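Local structure of chitinase (Paenibacillus sp. FPU-7, 5GZT) at residues 764-769 against 1127-1132; 974-979 against 1022-1027; 1049-1054 against 1116-1121; 1073-1078 against 1088-1093. The protein probably cleaves chitin and chitodextrins at internal beta-1,4 links between N-acetylglucosamine units, as an endochitinase of glycosyl hydrolase family 18. All blocks are in the same frame, centred on the assembly; numbering follows the deposited sequence.

Contact 1: 764-769 against 1127-1132; sequences PILLGY and AIFNEL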
# COMPACT_ATOMS: atom_id res chain seq x y z
N PRO B 764 -11.31 39.14 -22.39
CA PRO B 764 -9.96 38.60 -22.50
C PRO B 764 -9.23 39.13 -23.70
O PRO B 764 -9.92 39.55 -24.65
CB PRO B 764 -10.19 37.12 -22.63
CG PRO B 764 -11.57 36.91 -22.94
CD PRO B 764 -12.35 38.11 -22.60
N ILE B 765 -7.90 39.09 -23.67
CA ILE B 765 -7.18 39.43 -24.87
C ILE B 765 -7.05 38.23 -25.80
O ILE B 765 -7.19 37.04 -25.38
CB ILE B 765 -5.80 40.04 -24.54
CG1 ILE B 765 -4.87 39.01 -23.93
CG2 ILE B 765 -5.98 41.20 -23.60
CD1 ILE B 765 -3.42 39.51 -23.77
N LEU B 766 -6.82 38.55 -27.06
CA LEU B 766 -6.48 37.62 -28.06
C LEU B 766 -5.27 38.15 -28.81
O LEU B 766 -5.40 39.09 -29.68
CB LEU B 766 -7.72 37.43 -29.00
CG LEU B 766 -7.79 36.03 -29.65
CD1 LEU B 766 -9.09 35.85 -30.45
CD2 LEU B 766 -6.61 35.65 -30.48
N LEU B 767 -4.13 37.51 -28.58
CA LEU B 767 -2.83 38.03 -29.07
C LEU B 767 -2.27 37.09 -30.11
O LEU B 767 -2.16 35.91 -29.86
CB LEU B 767 -1.88 38.17 -27.88
CG LEU B 767 -0.54 38.82 -28.18
CD1 LEU B 767 0.03 39.55 -26.93
CD2 LEU B 767 0.44 37.82 -28.72
N GLY B 768 -1.95 37.63 -31.30
CA GLY B 768 -1.32 36.88 -32.31
C GLY B 768 0.09 37.32 -32.53
O GLY B 768 0.34 38.54 -32.63
N TYR B 769 1.01 36.38 -32.56
CA TYR B 769 2.35 36.66 -33.05
C TYR B 769 2.30 36.78 -34.57
O TYR B 769 1.70 35.92 -35.23
CB TYR B 769 3.33 35.58 -32.68
CG TYR B 769 4.00 35.75 -31.34
CD1 TYR B 769 5.16 36.48 -31.21
CD2 TYR B 769 3.46 35.18 -30.18
CE1 TYR B 769 5.79 36.62 -29.98
CE2 TYR B 769 4.06 35.33 -28.95
CZ TYR B 769 5.23 36.05 -28.84
OH TYR B 769 5.87 36.24 -27.62
N ALA B 1127 -11.56 29.70 -34.17
CA ALA B 1127 -11.89 28.86 -33.06
C ALA B 1127 -11.65 29.54 -31.70
O ALA B 1127 -12.49 29.48 -30.79
CB ALA B 1127 -11.11 27.56 -33.14
N ILE B 1128 -10.53 30.23 -31.60
CA ILE B 1128 -10.21 30.98 -30.39
C ILE B 1128 -11.22 32.07 -30.22
O ILE B 1128 -11.84 32.20 -29.18
CB ILE B 1128 -8.77 31.55 -30.43
CG1 ILE B 1128 -7.76 30.39 -30.51
CG2 ILE B 1128 -8.51 32.38 -29.14
CD1 ILE B 1128 -6.38 30.84 -30.87
N PHE B 1129 -11.37 32.87 -31.25
CA PHE B 1129 -12.15 34.05 -31.19
C PHE B 1129 -13.60 33.69 -30.88
O PHE B 1129 -14.26 34.37 -30.08
CB PHE B 1129 -12.08 34.76 -32.56
CG PHE B 1129 -12.94 36.00 -32.66
CD1 PHE B 1129 -12.48 37.23 -32.18
CD2 PHE B 1129 -14.19 35.96 -33.30
CE1 PHE B 1129 -13.25 38.38 -32.25
CE2 PHE B 1129 -15.02 37.10 -33.39
CZ PHE B 1129 -14.53 38.35 -32.89
N ASN B 1130 -14.13 32.62 -31.53
CA ASN B 1130 -15.55 32.32 -31.27
C ASN B 1130 -15.75 31.90 -29.84
O ASN B 1130 -16.73 32.26 -29.24
CB ASN B 1130 -16.08 31.24 -32.25
CG ASN B 1130 -16.14 31.72 -33.68
OD1 ASN B 1130 -16.13 32.92 -33.99
ND2 ASN B 1130 -16.18 30.74 -34.60
N GLU B 1131 -14.85 31.13 -29.28
CA GLU B 1131 -15.00 30.68 -27.88
C GLU B 1131 -14.83 31.86 -26.94
O GLU B 1131 -15.62 32.03 -25.98
CB GLU B 1131 -14.01 29.57 -27.53
CG GLU B 1131 -14.07 29.15 -26.07
CD GLU B 1131 -15.48 28.60 -25.69
OE1 GLU B 1131 -16.18 28.13 -26.64
OE2 GLU B 1131 -15.86 28.63 -24.47
N LEU B 1132 -13.87 32.77 -27.22
CA LEU B 1132 -13.72 33.94 -26.29
C LEU B 1132 -14.89 34.88 -26.33
O LEU B 1132 -15.13 35.63 -25.36
CB LEU B 1132 -12.46 34.77 -26.59
CG LEU B 1132 -11.18 33.99 -26.30
CD1 LEU B 1132 -10.02 34.92 -26.60
CD2 LEU B 1132 -11.10 33.42 -24.87

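Contact 2: 974-979 against 1022-1027; sequences GSWESK and YARGWV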
# COMPACT_ATOMS: atom_id res chain seq x y z
N GLY B 974 8.97 16.46 -28.17
CA GLY B 974 9.27 16.40 -29.64
C GLY B 974 10.47 15.50 -29.96
O GLY B 974 10.82 14.65 -29.15
N SER B 975 11.16 15.77 -31.07
CA SER B 975 12.18 14.82 -31.65
C SER B 975 13.41 14.58 -30.79
O SER B 975 14.04 13.54 -30.91
CB SER B 975 12.58 15.26 -33.07
OG SER B 975 13.06 16.58 -33.10
N TRP B 976 13.71 15.51 -29.91
CA TRP B 976 14.76 15.31 -28.92
C TRP B 976 14.47 14.14 -27.96
O TRP B 976 15.36 13.74 -27.24
CB TRP B 976 15.08 16.61 -28.17
CG TRP B 976 13.91 17.17 -27.31
CD1 TRP B 976 13.64 16.93 -25.99
CD2 TRP B 976 12.88 18.04 -27.77
NE1 TRP B 976 12.50 17.59 -25.60
CE2 TRP B 976 12.03 18.30 -26.67
CE3 TRP B 976 12.62 18.68 -28.99
CZ2 TRP B 976 10.93 19.12 -26.78
CZ3 TRP B 976 11.53 19.51 -29.09
CH2 TRP B 976 10.70 19.71 -28.01
N GLU B 977 13.26 13.59 -27.94
CA GLU B 977 12.94 12.41 -27.11
C GLU B 977 12.49 11.32 -28.07
O GLU B 977 12.14 11.62 -29.22
CB GLU B 977 11.77 12.69 -26.14
CG GLU B 977 11.94 13.95 -25.30
CD GLU B 977 10.62 14.54 -24.82
OE1 GLU B 977 9.62 14.59 -25.57
OE2 GLU B 977 10.59 14.95 -23.67
N SER B 978 12.47 10.08 -27.58
CA SER B 978 12.13 8.92 -28.41
C SER B 978 10.72 8.41 -28.17
O SER B 978 10.25 7.61 -28.94
CB SER B 978 13.12 7.79 -28.15
OG SER B 978 13.12 7.44 -26.77
N LYS B 979 10.07 8.87 -27.11
CA LYS B 979 8.76 8.41 -26.73
C LYS B 979 7.74 9.46 -27.12
O LYS B 979 8.00 10.65 -27.06
CB LYS B 979 8.77 8.15 -25.24
CG LYS B 979 7.59 7.30 -24.82
CD LYS B 979 7.76 6.70 -23.42
CE LYS B 979 8.84 5.62 -23.42
NZ LYS B 979 8.78 4.68 -22.27
N TYR B 1022 1.47 24.90 -35.24
CA TYR B 1022 2.38 23.97 -35.89
C TYR B 1022 2.40 22.72 -35.05
O TYR B 1022 2.09 22.75 -33.83
CB TYR B 1022 3.83 24.51 -36.03
CG TYR B 1022 4.50 24.86 -34.70
CD1 TYR B 1022 4.32 26.14 -34.09
CD2 TYR B 1022 5.30 23.95 -34.05
CE1 TYR B 1022 4.92 26.47 -32.87
CE2 TYR B 1022 5.89 24.27 -32.82
CZ TYR B 1022 5.69 25.53 -32.24
OH TYR B 1022 6.31 25.78 -31.04
N ALA B 1023 2.90 21.65 -35.67
CA ALA B 1023 3.02 20.35 -35.02
C ALA B 1023 4.41 19.92 -34.68
O ALA B 1023 5.40 20.46 -35.15
CB ALA B 1023 2.41 19.30 -35.92
N ARG B 1024 4.48 18.91 -33.84
CA ARG B 1024 5.70 18.11 -33.64
C ARG B 1024 5.30 16.66 -33.77
O ARG B 1024 4.13 16.35 -33.90
CB ARG B 1024 6.34 18.38 -32.29
CG ARG B 1024 6.93 19.80 -32.21
CD ARG B 1024 7.60 20.05 -30.86
NE ARG B 1024 8.09 21.42 -30.82
CZ ARG B 1024 9.19 21.86 -31.47
NH1 ARG B 1024 10.01 21.04 -32.11
NH2 ARG B 1024 9.49 23.15 -31.42
N GLY B 1025 6.26 15.76 -33.85
CA GLY B 1025 5.93 14.37 -34.22
C GLY B 1025 7.11 13.42 -34.16
O GLY B 1025 8.21 13.85 -33.82
N TRP B 1026 6.86 12.11 -34.36
CA TRP B 1026 7.90 11.09 -34.34
C TRP B 1026 7.63 10.08 -35.47
O TRP B 1026 6.48 9.87 -35.84
CB TRP B 1026 7.97 10.32 -33.01
CG TRP B 1026 8.36 11.10 -31.84
CD1 TRP B 1026 9.60 11.19 -31.24
CD2 TRP B 1026 7.49 11.92 -31.08
NE1 TRP B 1026 9.54 12.05 -30.15
CE2 TRP B 1026 8.25 12.51 -30.05
CE3 TRP B 1026 6.14 12.25 -31.22
CZ2 TRP B 1026 7.70 13.41 -29.15
CZ3 TRP B 1026 5.58 13.14 -30.31
CH2 TRP B 1026 6.37 13.70 -29.28
N VAL B 1027 8.70 9.45 -35.97
CA VAL B 1027 8.60 8.33 -36.96
C VAL B 1027 8.97 7.03 -36.25
O VAL B 1027 9.45 7.06 -35.09
CB VAL B 1027 9.49 8.58 -38.22
CG1 VAL B 1027 8.87 9.66 -39.11
CG2 VAL B 1027 10.93 8.94 -37.88
O HOH W 1 10.34 17.97 -32.58

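Contact 3: 1049-1054 against 1116-1121; sequences TPTYND and YSQDIS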
# COMPACT_ATOMS: atom_id res chain seq x y z
N THR B 1049 8.71 20.25 -37.74
CA THR B 1049 7.66 21.13 -37.28
C THR B 1049 6.85 21.64 -38.44
O THR B 1049 6.80 22.84 -38.63
CB THR B 1049 8.16 22.36 -36.45
OG1 THR B 1049 9.10 23.11 -37.21
CG2 THR B 1049 8.79 21.94 -35.06
N PRO B 1050 6.11 20.74 -39.12
CA PRO B 1050 5.05 21.21 -40.03
C PRO B 1050 4.01 22.17 -39.44
O PRO B 1050 3.49 22.00 -38.33
CB PRO B 1050 4.31 19.92 -40.43
CG PRO B 1050 4.66 18.94 -39.39
CD PRO B 1050 5.98 19.32 -38.82
N THR B 1051 3.63 23.12 -40.22
CA THR B 1051 2.67 24.06 -39.79
C THR B 1051 1.30 23.48 -40.01
O THR B 1051 1.15 22.46 -40.74
CB THR B 1051 2.77 25.29 -40.66
OG1 THR B 1051 2.55 24.94 -42.03
CG2 THR B 1051 4.15 25.91 -40.55
N TYR B 1052 0.28 24.10 -39.44
CA TYR B 1052 -1.08 23.67 -39.73
C TYR B 1052 -1.31 23.64 -41.27
O TYR B 1052 -1.93 22.70 -41.80
CB TYR B 1052 -2.12 24.50 -39.05
CG TYR B 1052 -3.54 23.96 -39.16
CD1 TYR B 1052 -3.94 22.88 -38.36
CD2 TYR B 1052 -4.47 24.54 -40.05
CE1 TYR B 1052 -5.25 22.38 -38.44
CE2 TYR B 1052 -5.77 24.05 -40.14
CZ TYR B 1052 -6.15 22.97 -39.33
OH TYR B 1052 -7.43 22.49 -39.37
N ASN B 1053 -0.79 24.62 -42.00
CA ASN B 1053 -0.95 24.58 -43.46
C ASN B 1053 -0.32 23.30 -44.09
O ASN B 1053 -0.82 22.75 -45.05
CB ASN B 1053 -0.19 25.71 -44.12
CG ASN B 1053 -0.62 27.06 -43.70
OD1 ASN B 1053 -1.82 27.44 -43.70
ND2 ASN B 1053 0.39 27.88 -43.42
N ASP B 1054 0.87 22.91 -43.62
CA ASP B 1054 1.44 21.67 -44.04
C ASP B 1054 0.49 20.52 -43.68
O ASP B 1054 0.29 19.59 -44.50
CB ASP B 1054 2.80 21.42 -43.42
CG ASP B 1054 3.85 22.45 -43.84
OD1 ASP B 1054 3.64 23.06 -44.88
OD2 ASP B 1054 4.85 22.66 -43.10
N TYR B 1116 0.69 33.76 -36.80
CA TYR B 1116 -0.39 34.12 -37.70
C TYR B 1116 -0.21 33.47 -39.11
O TYR B 1116 -1.20 33.17 -39.75
CB TYR B 1116 -0.50 35.61 -37.88
CG TYR B 1116 -1.92 36.04 -38.19
CD1 TYR B 1116 -2.45 35.96 -39.50
CD2 TYR B 1116 -2.75 36.44 -37.18
CE1 TYR B 1116 -3.80 36.33 -39.76
CE2 TYR B 1116 -4.04 36.78 -37.43
CZ TYR B 1116 -4.59 36.70 -38.71
OH TYR B 1116 -5.89 37.11 -38.83
N SER B 1117 1.04 33.28 -39.56
CA SER B 1117 1.31 32.83 -40.93
C SER B 1117 1.00 31.33 -41.12
O SER B 1117 0.93 30.86 -42.27
CB SER B 1117 2.76 33.09 -41.28
OG SER B 1117 3.61 32.22 -40.53
N GLN B 1118 0.82 30.58 -40.00
CA GLN B 1118 0.90 29.13 -40.07
C GLN B 1118 -0.44 28.46 -40.39
O GLN B 1118 -0.44 27.23 -40.48
CB GLN B 1118 1.56 28.53 -38.82
CG GLN B 1118 2.98 29.02 -38.65
CD GLN B 1118 3.60 28.51 -37.37
OE1 GLN B 1118 2.94 28.43 -36.30
NE2 GLN B 1118 4.85 28.10 -37.46
N ASP B 1119 -1.51 29.25 -40.60
CA ASP B 1119 -2.86 28.78 -40.89
C ASP B 1119 -3.56 29.82 -41.73
O ASP B 1119 -4.33 30.67 -41.20
CB ASP B 1119 -3.72 28.44 -39.66
CG ASP B 1119 -5.19 28.16 -40.06
OD1 ASP B 1119 -5.36 27.63 -41.21
OD2 ASP B 1119 -6.18 28.51 -39.31
N ILE B 1120 -3.38 29.69 -43.06
CA ILE B 1120 -3.96 30.66 -44.01
C ILE B 1120 -5.49 30.47 -44.18
O ILE B 1120 -6.14 31.28 -44.84
CB ILE B 1120 -3.27 30.66 -45.40
CG1 ILE B 1120 -3.32 29.24 -46.06
CG2 ILE B 1120 -1.83 31.13 -45.25
CD1 ILE B 1120 -3.32 29.21 -47.59
N SER B 1121 -6.07 29.49 -43.47
CA SER B 1121 -7.51 29.30 -43.44
C SER B 1121 -8.25 30.20 -42.52
O SER B 1121 -9.44 30.35 -42.67
CB SER B 1121 -7.86 27.84 -43.11
OG SER B 1121 -7.77 27.51 -41.70
O HOH W 2 -4.24 26.10 -43.30

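Contact 4: 1073-1078 against 1088-1093; sequences KAPYLY and ITYDDE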
# COMPACT_ATOMS: atom_id res chain seq x y z
N LYS B 1073 -7.65 16.64 -23.76
CA LYS B 1073 -8.28 17.49 -24.73
C LYS B 1073 -7.32 17.89 -25.84
O LYS B 1073 -7.17 19.06 -26.20
CB LYS B 1073 -8.92 18.73 -24.05
CG LYS B 1073 -9.89 18.41 -22.92
CD LYS B 1073 -11.08 17.60 -23.46
CE LYS B 1073 -12.12 17.18 -22.37
NZ LYS B 1073 -13.41 17.00 -23.11
N ALA B 1074 -6.69 16.89 -26.41
CA ALA B 1074 -5.66 17.08 -27.39
C ALA B 1074 -5.84 16.14 -28.54
O ALA B 1074 -6.03 14.92 -28.31
CB ALA B 1074 -4.28 16.83 -26.76
N PRO B 1075 -5.69 16.66 -29.77
CA PRO B 1075 -5.66 15.81 -30.94
C PRO B 1075 -4.28 15.27 -31.29
O PRO B 1075 -3.21 15.82 -30.87
CB PRO B 1075 -6.11 16.74 -32.03
CG PRO B 1075 -5.42 18.05 -31.63
CD PRO B 1075 -5.52 18.08 -30.15
N TYR B 1076 -4.30 14.17 -32.04
CA TYR B 1076 -3.11 13.59 -32.61
C TYR B 1076 -3.47 12.84 -33.87
O TYR B 1076 -4.61 12.47 -34.08
CB TYR B 1076 -2.33 12.70 -31.67
CG TYR B 1076 -3.05 11.52 -31.01
CD1 TYR B 1076 -3.95 11.71 -29.98
CD2 TYR B 1076 -2.79 10.21 -31.39
CE1 TYR B 1076 -4.58 10.62 -29.35
CE2 TYR B 1076 -3.40 9.13 -30.77
CZ TYR B 1076 -4.31 9.34 -29.75
OH TYR B 1076 -4.92 8.30 -29.15
N LEU B 1077 -2.46 12.64 -34.71
CA LEU B 1077 -2.60 11.94 -35.98
C LEU B 1077 -1.73 10.71 -35.86
O LEU B 1077 -0.66 10.80 -35.27
CB LEU B 1077 -2.09 12.80 -37.14
CG LEU B 1077 -3.03 13.70 -37.94
CD1 LEU B 1077 -4.30 14.11 -37.26
CD2 LEU B 1077 -2.29 14.89 -38.53
N TYR B 1078 -2.20 9.58 -36.42
CA TYR B 1078 -1.36 8.39 -36.62
C TYR B 1078 -1.52 7.88 -38.07
O TYR B 1078 -2.62 7.99 -38.71
CB TYR B 1078 -1.65 7.29 -35.58
CG TYR B 1078 -0.62 6.16 -35.60
CD1 TYR B 1078 0.68 6.39 -35.18
CD2 TYR B 1078 -0.95 4.87 -36.06
CE1 TYR B 1078 1.64 5.41 -35.25
CE2 TYR B 1078 0.03 3.85 -36.10
CZ TYR B 1078 1.32 4.13 -35.70
OH TYR B 1078 2.33 3.18 -35.68
N ILE B 1088 1.71 12.40 -34.86
CA ILE B 1088 1.76 13.88 -34.90
C ILE B 1088 0.97 14.48 -33.71
O ILE B 1088 -0.14 14.08 -33.49
CB ILE B 1088 1.16 14.41 -36.23
CG1 ILE B 1088 1.92 13.88 -37.44
CG2 ILE B 1088 1.18 15.94 -36.30
CD1 ILE B 1088 3.43 14.17 -37.47
N THR B 1089 1.52 15.49 -33.05
CA THR B 1089 0.87 16.17 -31.92
C THR B 1089 0.84 17.64 -32.21
O THR B 1089 1.87 18.24 -32.61
CB THR B 1089 1.58 15.87 -30.61
OG1 THR B 1089 1.16 16.77 -29.59
CG2 THR B 1089 3.13 15.88 -30.76
N TYR B 1090 -0.35 18.20 -32.10
CA TYR B 1090 -0.62 19.53 -32.61
C TYR B 1090 -1.80 20.16 -31.88
O TYR B 1090 -2.45 19.42 -31.07
CB TYR B 1090 -0.84 19.49 -34.15
CG TYR B 1090 -2.07 18.76 -34.61
CD1 TYR B 1090 -2.18 17.36 -34.50
CD2 TYR B 1090 -3.11 19.43 -35.18
CE1 TYR B 1090 -3.33 16.69 -34.90
CE2 TYR B 1090 -4.27 18.77 -35.63
CZ TYR B 1090 -4.38 17.40 -35.49
OH TYR B 1090 -5.55 16.78 -35.91
N ASP B 1091 -2.10 21.46 -32.13
CA ASP B 1091 -3.37 22.08 -31.73
C ASP B 1091 -4.26 22.14 -32.92
O ASP B 1091 -3.80 22.52 -33.96
CB ASP B 1091 -3.23 23.56 -31.21
CG ASP B 1091 -2.98 23.67 -29.71
OD1 ASP B 1091 -3.58 22.85 -28.95
OD2 ASP B 1091 -2.07 24.48 -29.31
N ASP B 1092 -5.57 21.95 -32.72
CA ASP B 1092 -6.58 22.18 -33.79
C ASP B 1092 -7.71 23.03 -33.32
O ASP B 1092 -7.61 23.64 -32.23
CB ASP B 1092 -7.07 20.84 -34.41
CG ASP B 1092 -8.04 20.06 -33.50
OD1 ASP B 1092 -8.30 20.49 -32.34
OD2 ASP B 1092 -8.51 18.99 -33.98
N GLU B 1093 -8.79 23.10 -34.10
CA GLU B 1093 -9.87 23.96 -33.68
C GLU B 1093 -10.52 23.56 -32.36
O GLU B 1093 -10.99 24.43 -31.62
CB GLU B 1093 -10.98 24.08 -34.73
CG GLU B 1093 -10.58 24.75 -36.01
CD GLU B 1093 -11.41 24.19 -37.16
OE1 GLU B 1093 -11.06 23.11 -37.60
OE2 GLU B 1093 -12.41 24.79 -37.54
O HOH W 3 -1.39 16.17 -29.06

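Contact 1: 764-769 against 1127-1132
Leu766 CD1 meets the Phe1129 ring at its edge, near the ring plane, and lies 4.0 Å from CD1 of that ring. Neither face of the ring is met by 764-769. Lys787 makes a cation-pi contact with the same ring. The methyl Leu766 CD1 also reaches the helix backbone, 3.6 Å from Phe1129 CA. Leu766 is the centre of the contact. Its CG is anti to the backbone N (chi1 -151°), and the branched end projects into the notch formed by Ile1128, Phe1129 and Leu1132. Ile1128 CG2 packs 3.8 Å from Leu766 CG. Leu1132 CD1 approaches the same CG at 3.9 Å. The two methyls of Leu1132 divide their work: CD1 also touches Ile765 O at 3.7 Å, while CD2 lies 4.0 Å from Pro764 CG. The Pro764 ring and the Leu1132 side chain overlap head to tail. No hydrogen bond joins the segments; the side-chain contacts are apolar. With an alanine at Leu766 the notch would probably be left unfilled, and Ile1128 CG2 and Leu1132 CD1 would lose the side chain they share. The strand is the first of the C-terminal TIM barrel, and the helix is the last one round it. The axes of 765-769 and 1127-1132 come within 9.9 Å and run nearly antiparallel, at 171°. Strands 790-799 and 1110-1114 flank strand 765-771 in the barrel wall. Ile1128 also rests on Val1111 of the second of these and on Leu1096 of helix 1093-1106.

Contact 2: 974-979 against 1022-1027
Trp1026 NE1 donates to Glu977 O over 2.8 Å. The bond is bent, with an N-H...O angle of 136°. The acceptor lies in the plane of the indole, but the donor sits well above the carbonyl plane of Glu977. Gly974 O is also close, 3.1 Å from Trp1026 NE1. The indole fills the bend of the 974-979 loop, and Lys979 O comes to 3.5 Å from Trp1026 CE2. Its benzo side packs on Gly974, with Trp1026 CZ2 3.4 Å from Gly974 CA. A phenylalanine in place of Trp1026 would probably leave Glu977 O without this donor and the loop less firmly held. The turn is a type I beta turn from Gly974 to Glu977, closed by Glu977 N bonding to Gly974 O. Gly974 N in turn donates to Glu977 OE1, which His973 also binds. Arg1024 is extended from CG to NE, and this carries its guanidinium to Trp976. Trp976 CZ3 lies over a face of the guanidinium, 3.7 Å from Arg1024 NH1, and the two planes are 66° apart. Asp971 forms a salt bridge with Arg1024 NE. Water 1 accepts from Ser975 N at 2.8 Å and from Arg1024 NH1 at 3.1 Å. The contact joins the loop after barrel strand 964-967 to the edge strand 1024-1026 of the small antiparallel sheet. That sheet follows barrel strand 1015-1020, consistent with the insertion domain found in many family 18 chitinases.

Contact 3: 1049-1054 against 1116-1121
Asn1053 grips the loop 1116-1121 through both its backbone and its side chain, at the start of helix 1052-1058. That helix opens with a capping box. Thr1051 OG1 accepts from Asp1054 N, and Thr1051 N donates to Asp1054 OD2. The loop follows barrel strand 1110-1114 and contains an Asx turn, in which Asp1119 OD1 accepts from Ser1121 N. Three hydrogen bonds cross between the segments, all made by Asn1053. Its backbone N donates to Gln1118 O over 3.0 Å. Asn1053 ND2 donates to Ser1117 O at 3.2 Å, on a lone pair and within 3° of the amide plane. Asn1053 OD1 accepts from Ile1120 N at 2.8 Å, again on a lone pair and nearly straight at 169°. Both ends of the amide are thus used, which fixes its flip. CG lies anti to the carbonyl carbon (chi1 -61°), and this swings the amide alongside the loop backbone. Asp1119 OD2 is taken up by Leu1124 N of the next helix, and Gln1118 OE1 by Asp1115 N. Carbon contacts fill in beside these bonds. Thr1051 CG2 packs 3.8 Å from Gln1118 CG. The Tyr1052 ring and the Asp1119 carboxylate lie side by side and point the same way, with planes steeply inclined and Tyr1052 CD2 3.4 Å from Asp1119 OD1. Water 2 bridges the two segments, donating to Asn1053 OD1 and to Asp1119 OD1, each at 2.8 Å.

Contact 4: 1073-1078 against 1088-1093
Leu1077 and Ile1088 form an antiparallel hydrogen-bonded pair, with Leu1077 N to Ile1088 O at 3.0 Å and Ile1088 N to Leu1077 O at 2.9 Å, and Tyr1076 with Thr1089 is the next, non-hydrogen-bonded pair. This is a beta hairpin in the small antiparallel sheet. Beyond Thr1089 the segment 1088-1093 leaves the strand, and side chains take over. Pro1075 CG sits over the face of the Tyr1090 ring, 4.1 Å from its centroid and 11° off the normal, a CH-pi contact. Leu1077 CD1 meets the same ring obliquely, 3.6 Å from Tyr1090 CE1. On the sheet face of Leu1077 and Ile1088, their CB atoms pack at 3.7 Å. The Asp1092 side chain and the Pro1075 ring run antiparallel past one another, with Asp1092 CG 3.8 Å from Pro1075 CG, while the carboxylate is held by a salt bridge to Arg1066. Water 3 links Pro1075 O, at 2.6 Å, to Thr1089 OG1, which Gln983 N also binds. Proline has no N-H to donate, so the link at this end of the hairpin rests on ring packing and a bridging water.

Overall arrangement
Contact 1 is the outermost. It joins the first strand of the C-terminal barrel to its last helix, so its loop encloses the other three. Contact 2 comes next along the chain and closes before contact 3 opens. Contact 4 falls within the span of contact 3, and none of the four cross. Contacts 2 and 4 share the small antiparallel sheet, where Arg1024 O bonds to Thr1089 N. Contacts 2 and 3 meet where Ala1023 N approaches Pro1050 O. Contact 3 reaches contact 1 through Tyr769 and Tyr1116. Together they tie the inserted sheet and helix 1052-1058 to the seam where the barrel closes.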